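Local atomic coordinates of type IV secretion system protein VirB11 (Brucella suis, PDB entry 2GZA), a protein that acts as a hexameric cytoplasmic ATPase, binding and hydrolysing ATP for the VirB type IV secretion system linked to virulence. Residues C[258-263]-C[283-288]; C[327-332]-C[339-344]; C[268-273]-C[316-321]. All blocks are in the same frame, centred on the assembly; numbering follows the deposited sequence.

Contact 1: C[258-263]-C[283-288]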
loop_
_atom_site.group_PDB
_atom_site.type_symbol
_atom_site.label_atom_id
_atom_site.label_comp_id
_atom_site.label_asym_id
_atom_site.label_seq_id
_atom_site.Cartn_x
_atom_site.Cartn_y
_atom_site.Cartn_z
ATOM N N LEU C 258 -9.638 -32.015 6.437
ATOM C CA LEU C 258 -8.288 -31.685 5.996
ATOM C C LEU C 258 -7.315 -32.064 7.102
ATOM O O LEU C 258 -7.400 -31.527 8.203
ATOM C CB LEU C 258 -8.182 -30.184 5.731
ATOM C CG LEU C 258 -7.321 -29.612 4.597
ATOM C CD1 LEU C 258 -6.902 -28.200 4.958
ATOM C CD2 LEU C 258 -6.098 -30.441 4.250
ATOM N N ALA C 259 -6.398 -32.979 6.810
ATOM C CA ALA C 259 -5.436 -33.442 7.804
ATOM C C ALA C 259 -4.734 -32.283 8.505
ATOM O O ALA C 259 -4.669 -32.243 9.730
ATOM C CB ALA C 259 -4.418 -34.377 7.173
ATOM N N GLU C 260 -4.243 -31.325 7.726
ATOM C CA GLU C 260 -3.355 -30.294 8.254
ATOM C C GLU C 260 -3.404 -28.998 7.451
ATOM O O GLU C 260 -3.378 -29.015 6.223
ATOM C CB GLU C 260 -1.921 -30.817 8.282
ATOM C CG GLU C 260 -1.036 -30.123 9.284
ATOM C CD GLU C 260 0.408 -30.538 9.165
ATOM O OE1 GLU C 260 1.273 -29.671 9.379
ATOM O OE2 GLU C 260 0.681 -31.719 8.851
ATOM N N LEU C 261 -3.476 -27.876 8.161
ATOM C CA LEU C 261 -3.351 -26.550 7.557
ATOM C C LEU C 261 -1.899 -26.081 7.644
ATOM O O LEU C 261 -1.311 -26.047 8.726
ATOM C CB LEU C 261 -4.266 -25.544 8.253
ATOM C CG LEU C 261 -5.760 -25.533 7.903
ATOM C CD1 LEU C 261 -6.562 -24.686 8.880
ATOM C CD2 LEU C 261 -5.996 -25.061 6.472
ATOM N N ARG C 262 -1.324 -25.712 6.506
ATOM C CA ARG C 262 0.121 -25.467 6.444
ATOM C C ARG C 262 0.524 -24.190 5.725
ATOM O O ARG C 262 1.543 -23.589 6.058
ATOM C CB ARG C 262 0.823 -26.670 5.827
ATOM C CG ARG C 262 0.506 -27.949 6.571
ATOM C CD ARG C 262 0.863 -29.218 5.787
ATOM N NE ARG C 262 2.237 -29.190 5.289
ATOM C CZ ARG C 262 3.290 -29.014 6.104
ATOM N NH1 ARG C 262 3.120 -28.862 7.427
ATOM N NH2 ARG C 262 4.505 -28.992 5.657
ATOM N N GLY C 263 -0.269 -23.789 4.737
ATOM C CA GLY C 263 0.015 -22.595 3.960
ATOM C C GLY C 263 -1.243 -21.982 3.377
ATOM O O GLY C 263 -2.286 -21.926 4.033
ATOM N N SER C 283 -5.964 -29.884 11.704
ATOM C CA SER C 283 -4.886 -29.676 12.660
ATOM C C SER C 283 -3.933 -28.570 12.216
ATOM O O SER C 283 -3.952 -28.139 11.060
ATOM C CB SER C 283 -4.111 -30.964 12.888
ATOM O OG SER C 283 -3.268 -31.227 11.786
ATOM N N CYS C 284 -3.084 -28.132 13.143
ATOM C CA CYS C 284 -2.128 -27.078 12.883
ATOM C C CYS C 284 -1.017 -27.147 13.926
ATOM O O CYS C 284 -1.292 -27.215 15.117
ATOM C CB CYS C 284 -2.850 -25.725 12.937
ATOM S SG CYS C 284 -1.846 -24.259 12.621
ATOM N N HIS C 285 0.237 -27.153 13.478
ATOM C CA HIS C 285 1.383 -27.015 14.384
ATOM C C HIS C 285 1.363 -25.636 15.015
ATOM O O HIS C 285 1.438 -24.637 14.304
ATOM C CB HIS C 285 2.712 -27.189 13.642
ATOM C CG HIS C 285 2.845 -28.495 12.934
ATOM N ND1 HIS C 285 3.286 -29.639 13.561
ATOM C CD2 HIS C 285 2.593 -28.837 11.652
ATOM C CE1 HIS C 285 3.293 -30.633 12.693
ATOM N NE2 HIS C 285 2.881 -30.173 11.528
ATOM N N ALA C 286 1.251 -25.590 16.341
ATOM C CA ALA C 286 1.274 -24.333 17.091
ATOM C C ALA C 286 1.635 -24.584 18.546
ATOM O O ALA C 286 1.380 -25.664 19.075
ATOM C CB ALA C 286 -0.057 -23.608 16.979
ATOM N N GLY C 287 2.234 -23.586 19.186
ATOM C CA GLY C 287 2.687 -23.707 20.565
ATOM C C GLY C 287 1.646 -23.356 21.607
ATOM O O GLY C 287 1.926 -23.436 22.799
ATOM N N SER C 288 0.458 -22.951 21.159
ATOM C CA SER C 288 -0.667 -22.660 22.044
ATOM C C SER C 288 -1.895 -22.359 21.198
ATOM O O SER C 288 -1.816 -22.334 19.974
ATOM C CB SER C 288 -0.352 -21.492 22.983
ATOM O OG SER C 288 -0.187 -20.294 22.254
#

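Contact 2: C[327-332]-C[339-344]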
loop_
_atom_site.group_PDB
_atom_site.type_symbol
_atom_site.label_atom_id
_atom_site.label_comp_id
_atom_site.label_asym_id
_atom_site.label_seq_id
_atom_site.Cartn_x
_atom_site.Cartn_y
_atom_site.Cartn_z
ATOM N N HIS C 327 -5.516 -27.620 22.123
ATOM C CA HIS C 327 -4.059 -27.685 22.095
ATOM C C HIS C 327 -3.534 -28.882 22.860
ATOM O O HIS C 327 -3.875 -29.079 24.016
ATOM C CB HIS C 327 -3.425 -26.401 22.621
ATOM C CG HIS C 327 -1.926 -26.442 22.662
ATOM N ND1 HIS C 327 -1.153 -26.451 21.524
ATOM C CD2 HIS C 327 -1.060 -26.491 23.703
ATOM C CE1 HIS C 327 0.125 -26.499 21.863
ATOM N NE2 HIS C 327 0.209 -26.523 23.179
ATOM N N VAL C 328 -2.702 -29.677 22.201
ATOM C CA VAL C 328 -2.069 -30.835 22.833
ATOM C C VAL C 328 -0.610 -30.548 23.167
ATOM O O VAL C 328 0.120 -29.973 22.360
ATOM C CB VAL C 328 -2.111 -32.095 21.945
ATOM C CG1 VAL C 328 -1.695 -33.313 22.756
ATOM C CG2 VAL C 328 -3.487 -32.313 21.365
ATOM N N HIS C 329 -0.193 -30.966 24.366
ATOM C CA HIS C 329 1.208 -30.872 24.762
ATOM C C HIS C 329 1.774 -32.210 25.193
ATOM O O HIS C 329 1.103 -32.992 25.865
ATOM C CB HIS C 329 1.455 -29.866 25.872
ATOM C CG HIS C 329 2.861 -29.897 26.393
ATOM N ND1 HIS C 329 3.170 -30.202 27.702
ATOM C CD2 HIS C 329 4.046 -29.705 25.766
ATOM C CE1 HIS C 329 4.482 -30.162 27.868
ATOM N NE2 HIS C 329 5.037 -29.869 26.706
ATOM N N ASN C 330 3.019 -32.471 24.805
ATOM C CA ASN C 330 3.718 -33.659 25.294
ATOM C C ASN C 330 4.285 -33.357 26.662
ATOM O O ASN C 330 5.239 -32.659 26.774
ATOM C CB ASN C 330 4.877 -34.065 24.367
ATOM C CG ASN C 330 4.570 -35.303 23.527
ATOM O OD1 ASN C 330 3.413 -35.663 23.312
ATOM N ND2 ASN C 330 5.622 -35.957 23.043
ATOM N N GLY C 331 3.729 -33.867 27.749
ATOM C CA GLY C 331 4.385 -33.580 29.031
ATOM C C GLY C 331 5.594 -34.463 29.220
ATOM O O GLY C 331 5.490 -35.434 29.972
ATOM N N VAL C 332 6.735 -34.230 28.500
ATOM C CA VAL C 332 7.928 -35.034 28.845
ATOM C C VAL C 332 8.849 -34.191 29.717
ATOM O O VAL C 332 9.554 -34.712 30.586
ATOM C CB VAL C 332 8.653 -35.654 27.610
ATOM C CG1 VAL C 332 9.880 -36.478 28.033
ATOM C CG2 VAL C 332 7.684 -36.541 26.816
ATOM N N HIS C 339 -1.119 -34.762 27.218
ATOM C CA HIS C 339 -2.287 -34.084 27.777
ATOM C C HIS C 339 -2.727 -32.863 26.968
ATOM O O HIS C 339 -2.010 -32.399 26.087
ATOM C CB HIS C 339 -2.014 -33.696 29.228
ATOM C CG HIS C 339 -1.051 -32.564 29.370
ATOM N ND1 HIS C 339 0.314 -32.735 29.286
ATOM C CD2 HIS C 339 -1.254 -31.245 29.575
ATOM C CE1 HIS C 339 0.912 -31.568 29.443
ATOM N NE2 HIS C 339 -0.018 -30.647 29.619
ATOM N N ILE C 340 -3.917 -32.356 27.280
ATOM C CA ILE C 340 -4.423 -31.131 26.686
ATOM C C ILE C 340 -4.151 -29.962 27.622
ATOM O O ILE C 340 -4.453 -30.025 28.809
ATOM C CB ILE C 340 -5.922 -31.242 26.364
ATOM C CG1 ILE C 340 -6.168 -32.425 25.425
ATOM C CG2 ILE C 340 -6.447 -29.931 25.768
ATOM C CD1 ILE C 340 -7.625 -32.719 25.159
ATOM N N SER C 341 -3.569 -28.905 27.065
ATOM C CA SER C 341 -3.197 -27.706 27.811
ATOM C C SER C 341 -4.363 -26.743 27.954
ATOM O O SER C 341 -4.607 -26.211 29.034
ATOM C CB SER C 341 -2.055 -26.980 27.097
ATOM O OG SER C 341 -0.916 -27.804 26.952
ATOM N N GLU C 342 -5.068 -26.520 26.849
ATOM C CA GLU C 342 -6.101 -25.504 26.765
ATOM C C GLU C 342 -7.131 -25.926 25.732
ATOM O O GLU C 342 -6.794 -26.555 24.733
ATOM C CB GLU C 342 -5.469 -24.164 26.359
ATOM C CG GLU C 342 -6.425 -22.960 26.336
ATOM C CD GLU C 342 -5.797 -21.692 25.745
ATOM O OE1 GLU C 342 -6.556 -20.722 25.502
ATOM O OE2 GLU C 342 -4.560 -21.657 25.519
ATOM N N VAL C 343 -8.385 -25.588 25.992
ATOM C CA VAL C 343 -9.439 -25.679 24.998
ATOM C C VAL C 343 -9.989 -24.273 24.839
ATOM O O VAL C 343 -10.461 -23.668 25.801
ATOM C CB VAL C 343 -10.560 -26.643 25.416
ATOM C CG1 VAL C 343 -11.708 -26.578 24.428
ATOM C CG2 VAL C 343 -10.028 -28.060 25.527
ATOM N N TRP C 344 -9.899 -23.749 23.631
ATOM C CA TRP C 344 -10.376 -22.418 23.353
ATOM C C TRP C 344 -11.760 -22.508 22.714
ATOM O O TRP C 344 -11.964 -23.239 21.746
ATOM C CB TRP C 344 -9.362 -21.686 22.464
ATOM C CG TRP C 344 -9.752 -20.294 22.119
ATOM C CD1 TRP C 344 -9.364 -19.158 22.760
ATOM C CD2 TRP C 344 -10.611 -19.883 21.051
ATOM N NE1 TRP C 344 -9.931 -18.061 22.158
ATOM C CE2 TRP C 344 -10.703 -18.476 21.106
ATOM C CE3 TRP C 344 -11.319 -20.566 20.053
ATOM C CZ2 TRP C 344 -11.474 -17.738 20.208
ATOM C CZ3 TRP C 344 -12.089 -19.830 19.153
ATOM C CH2 TRP C 344 -12.160 -18.427 19.240
#

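Contact 3: C[268-273]-C[316-321]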
loop_
_atom_site.group_PDB
_atom_site.type_symbol
_atom_site.label_atom_id
_atom_site.label_comp_id
_atom_site.label_asym_id
_atom_site.label_seq_id
_atom_site.Cartn_x
_atom_site.Cartn_y
_atom_site.Cartn_z
ATOM N N ASP C 268 -8.616 -20.896 1.526
ATOM C CA ASP C 268 -9.655 -21.708 0.924
ATOM C C ASP C 268 -10.467 -22.393 2.017
ATOM O O ASP C 268 -11.681 -22.496 1.893
ATOM C CB ASP C 268 -9.042 -22.714 -0.033
ATOM C CG ASP C 268 -8.226 -22.049 -1.112
ATOM O OD1 ASP C 268 -6.989 -21.939 -0.940
ATOM O OD2 ASP C 268 -8.825 -21.618 -2.126
ATOM N N PHE C 269 -9.803 -22.830 3.088
ATOM C CA PHE C 269 -10.471 -23.448 4.228
ATOM C C PHE C 269 -11.500 -22.484 4.798
ATOM O O PHE C 269 -12.659 -22.848 5.003
ATOM C CB PHE C 269 -9.454 -23.835 5.314
ATOM C CG PHE C 269 -10.055 -24.583 6.470
ATOM C CD1 PHE C 269 -10.231 -25.957 6.408
ATOM C CD2 PHE C 269 -10.433 -23.913 7.623
ATOM C CE1 PHE C 269 -10.780 -26.659 7.478
ATOM C CE2 PHE C 269 -10.988 -24.599 8.694
ATOM C CZ PHE C 269 -11.162 -25.981 8.619
ATOM N N ILE C 270 -11.068 -21.253 5.054
ATOM C CA ILE C 270 -11.934 -20.192 5.560
ATOM C C ILE C 270 -13.131 -19.999 4.651
ATOM O O ILE C 270 -14.260 -19.844 5.111
ATOM C CB ILE C 270 -11.171 -18.849 5.713
ATOM C CG1 ILE C 270 -10.276 -18.875 6.949
ATOM C CG2 ILE C 270 -12.133 -17.655 5.812
ATOM C CD1 ILE C 270 -9.326 -17.684 7.040
ATOM N N ASN C 271 -12.894 -20.026 3.353
ATOM C CA ASN C 271 -14.000 -19.829 2.426
ATOM C C ASN C 271 -14.910 -21.008 2.271
ATOM O O ASN C 271 -16.104 -20.836 2.009
ATOM C CB ASN C 271 -13.533 -19.372 1.056
ATOM C CG ASN C 271 -13.708 -17.891 0.873
ATOM O OD1 ASN C 271 -14.799 -17.347 1.072
ATOM N ND2 ASN C 271 -12.624 -17.217 0.508
ATOM N N VAL C 272 -14.368 -22.213 2.429
ATOM C CA VAL C 272 -15.202 -23.399 2.406
ATOM C C VAL C 272 -16.126 -23.359 3.636
ATOM O O VAL C 272 -17.340 -23.567 3.523
ATOM C CB VAL C 272 -14.344 -24.675 2.383
ATOM C CG1 VAL C 272 -15.182 -25.896 2.728
ATOM C CG2 VAL C 272 -13.687 -24.833 1.015
ATOM N N ALA C 273 -15.543 -23.064 4.793
ATOM C CA ALA C 273 -16.278 -23.034 6.056
ATOM C C ALA C 273 -17.298 -21.903 6.115
ATOM O O ALA C 273 -18.411 -22.079 6.618
ATOM C CB ALA C 273 -15.320 -22.929 7.229
ATOM N N ARG C 316 -10.418 -11.670 11.987
ATOM C CA ARG C 316 -11.859 -11.722 12.155
ATOM C C ARG C 316 -12.471 -12.933 11.441
ATOM O O ARG C 316 -13.369 -13.577 11.980
ATOM C CB ARG C 316 -12.488 -10.417 11.683
ATOM C CG ARG C 316 -14.000 -10.419 11.657
ATOM C CD ARG C 316 -14.414 -9.822 10.343
ATOM N NE ARG C 316 -15.834 -9.495 10.230
ATOM C CZ ARG C 316 -16.459 -8.536 10.890
ATOM N NH1 ARG C 316 -15.810 -7.815 11.755
ATOM N NH2 ARG C 316 -17.744 -8.312 10.697
ATOM N N LEU C 317 -11.980 -13.242 10.246
ATOM C CA LEU C 317 -12.447 -14.411 9.504
ATOM C C LEU C 317 -12.186 -15.707 10.259
ATOM O O LEU C 317 -13.045 -16.578 10.311
ATOM C CB LEU C 317 -11.836 -14.457 8.098
ATOM C CG LEU C 317 -12.721 -13.914 6.973
ATOM C CD1 LEU C 317 -14.131 -14.532 6.998
ATOM C CD2 LEU C 317 -12.822 -12.427 7.039
ATOM N N LEU C 318 -10.998 -15.810 10.851
ATOM C CA LEU C 318 -10.639 -16.959 11.667
ATOM C C LEU C 318 -11.599 -17.164 12.840
ATOM O O LEU C 318 -11.996 -18.293 13.133
ATOM C CB LEU C 318 -9.206 -16.829 12.193
ATOM C CG LEU C 318 -8.019 -17.441 11.438
ATOM C CD1 LEU C 318 -8.458 -18.381 10.323
ATOM C CD2 LEU C 318 -7.105 -16.379 10.895
ATOM N N TYR C 319 -11.965 -16.072 13.502
ATOM C CA TYR C 319 -12.883 -16.135 14.632
ATOM C C TYR C 319 -14.322 -16.454 14.246
ATOM O O TYR C 319 -15.052 -17.054 15.037
ATOM C CB TYR C 319 -12.837 -14.853 15.467
ATOM C CG TYR C 319 -11.548 -14.638 16.243
ATOM C CD1 TYR C 319 -10.975 -13.372 16.333
ATOM C CD2 TYR C 319 -10.904 -15.696 16.889
ATOM C CE1 TYR C 319 -9.794 -13.164 17.039
ATOM C CE2 TYR C 319 -9.722 -15.496 17.593
ATOM C CZ TYR C 319 -9.177 -14.226 17.665
ATOM O OH TYR C 319 -8.010 -14.021 18.368
ATOM N N LEU C 320 -14.728 -16.054 13.044
ATOM C CA LEU C 320 -16.064 -16.346 12.543
ATOM C C LEU C 320 -16.208 -17.795 12.117
ATOM O O LEU C 320 -17.305 -18.352 12.143
ATOM C CB LEU C 320 -16.391 -15.423 11.376
ATOM C CG LEU C 320 -16.702 -13.972 11.743
ATOM C CD1 LEU C 320 -16.766 -13.133 10.500
ATOM C CD2 LEU C 320 -18.002 -13.854 12.531
ATOM N N VAL C 321 -15.088 -18.399 11.749
ATOM C CA VAL C 321 -15.058 -19.702 11.110
ATOM C C VAL C 321 -14.611 -20.808 12.072
ATOM O O VAL C 321 -15.118 -21.925 12.014
ATOM C CB VAL C 321 -14.151 -19.630 9.862
ATOM C CG1 VAL C 321 -13.487 -20.961 9.563
ATOM C CG2 VAL C 321 -14.945 -19.127 8.683
#

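Contact 1: C[258-263]-C[283-288]
Leu261 and Ser283 tie the two segments together through their backbones, Leu261 N donating to Ser283 O over 2.9 Å. That bond is almost perfectly straight, with 178° at the hydrogen. The touching parts, 258-262 and 283-285, run in nearly the same direction, 18° apart end to end. They come nearest at Glu260 and Ser283, whose CA atoms are 4.7 Å apart, and Glu260 CA adds a C-H contact to the same Ser283 carbonyl oxygen. Two residues before Leu261, the Ser283 side chain repeats the link in the other direction: OG donates to Ala259 O at 2.7 Å, in the carbonyl plane and on a lone pair. Ser283 OG can reach it because it sits between its own backbone N and carbonyl carbon (chi1 76°), and it also lies 3.5 Å from Glu260 CG. From there Glu260 runs out extended, carrying its carboxylate obliquely to the edge of the His285 imidazole. The ring is probably modelled turned over and the approach is too close, so the details of this meeting, and of the neighbouring Arg262 salt bridge to Glu260, remain doubtful. The sequences fit the Walker B and His-box regions of secretion ATPases, and the His285 side chain lies about 5 Å from a sulfate ion, probably from the crystallisation liquor, and touches Thr184 and Lys188 of the predicted ATP-binding loop. The contact links two sheets: Ala259 continues edge strand 255-258 of the parallel sheet, bonding to Ile208, and Cys284 on edge strand 281-285 of the mixed sheet bonds to Val180. Leu296 of helix 289-300 covers Leu261 and Cys284.

Contact 2: C[327-332]-C[339-344]
His329 N donates to His339 O over 2.9 Å, the shortest of the four backbone bonds that join these strands. The return bond, His339 N to His329 O, measures 3.1 Å and makes this an antiparallel hydrogen-bonded pair. Next along, Val328 and Ile340 form a non-hydrogen-bonded pair with CA atoms 4.5 Å apart, and Val328 CG1 rests against the His339 carbonyl oxygen. His327 O then takes Ser341 N, tilted 25° from the carbonyl plane, with Ile340 CA-H as a second contact. These are the two strands of a beta hairpin, and His327 faces two residues at once: its O takes Ser341 N while its N gives to Glu342 O at 3.1 Å. With Ser341 near helical backbone angles, this looks like a classic beta bulge. Ser341 OG lies opposite its carbonyl carbon, beside the backbone N (chi1 -59°), which brings it 3.3 Å from His329 CB and beside the edge of the His327 ring, at CD2. The His329 and His339 side chains lie side by side and point the same way, yet their rings are turned 86° against each other with centroids 5.2 Å apart. His339 ND1 is engaged by Gly337 O in the hairpin loop, and the ring meets His140 of the second subunit edge-to-face. Strand 339-345 borders the four-stranded sheet, and Ile340 makes backbone hydrogen bonds to that same subunit. On the inner side Val328 pairs with Ala181, while the His327 side chain touches the predicted ATP-binding loop at Gly182.

Contact 3: C[268-273]-C[316-321]
Ile270 swings CG1 away from its own carbonyl carbon (chi1 -76°) and continues extended to CD1, which sends its two branches to different leucines on helix 311-321. CD1 meets Leu318 CD1 at 3.5 Å, and CG2 lies 3.9 Å from Leu317 CD1. Both leucine side chains cross the isoleucine at about a right angle, and CG2 also touches Leu317 CB, so the isoleucine is wedged against two successive residues of the opposing helix. A turn further along each helix the second half of the contact forms between Ala273 and Val321. With CG1 of Val321 opposite its backbone N (chi1 150°), that methyl comes to 3.6 Å from Ala273 CB. The other methyl, Val321 CG2, rests 3.7 Å from the carbonyl oxygen of Ile270. These two helices belong to the P-loop ATPase core, and their segments cross at 45° with axes 9.9 Å apart, running broadly the same way. They draw together toward their C-terminal ends, where the CA atoms of Ala273 and Val321 are 6.2 Å apart, a short spacing that goes with the small alanine methyl meeting both valine methyls. No hydrogen bond links the segments; apolar atoms carry nearly all of the meeting. Helix 289-300 adds Val300 against Ile270 and Phe293 against Leu318. Towards the third subunit the same helices turn polar: Asn271 bonds to Arg295 and Arg316 forms a salt bridge with Glu294, both residues of that third subunit, whose Leu298 packs on Leu317.

How the contacts relate
Contacts 2 and 3 are buried, contact 1 only partly. Contact 3 is the apolar one, helix against helix; contact 2 rests on strand-to-strand backbone hydrogen bonds, and contact 1 joins a loop to a strand through one backbone bond and one serine side-chain bond to a carbonyl. Contacts 1 and 2 reach the same four-stranded sheet at its two borders, 281-285 and 339-345, and both touch the predicted nucleotide-binding loop and the second subunit. They meet where His327 CE1 packs 3.2 Å from Ala286 O. Contact 3 lies away from the predicted ATP site and borders the third subunit instead. It alternates along the chain with contact 1, and Phe269 packs on Leu261 between them. Trp344 on Tyr319 joins contacts 2 and 3.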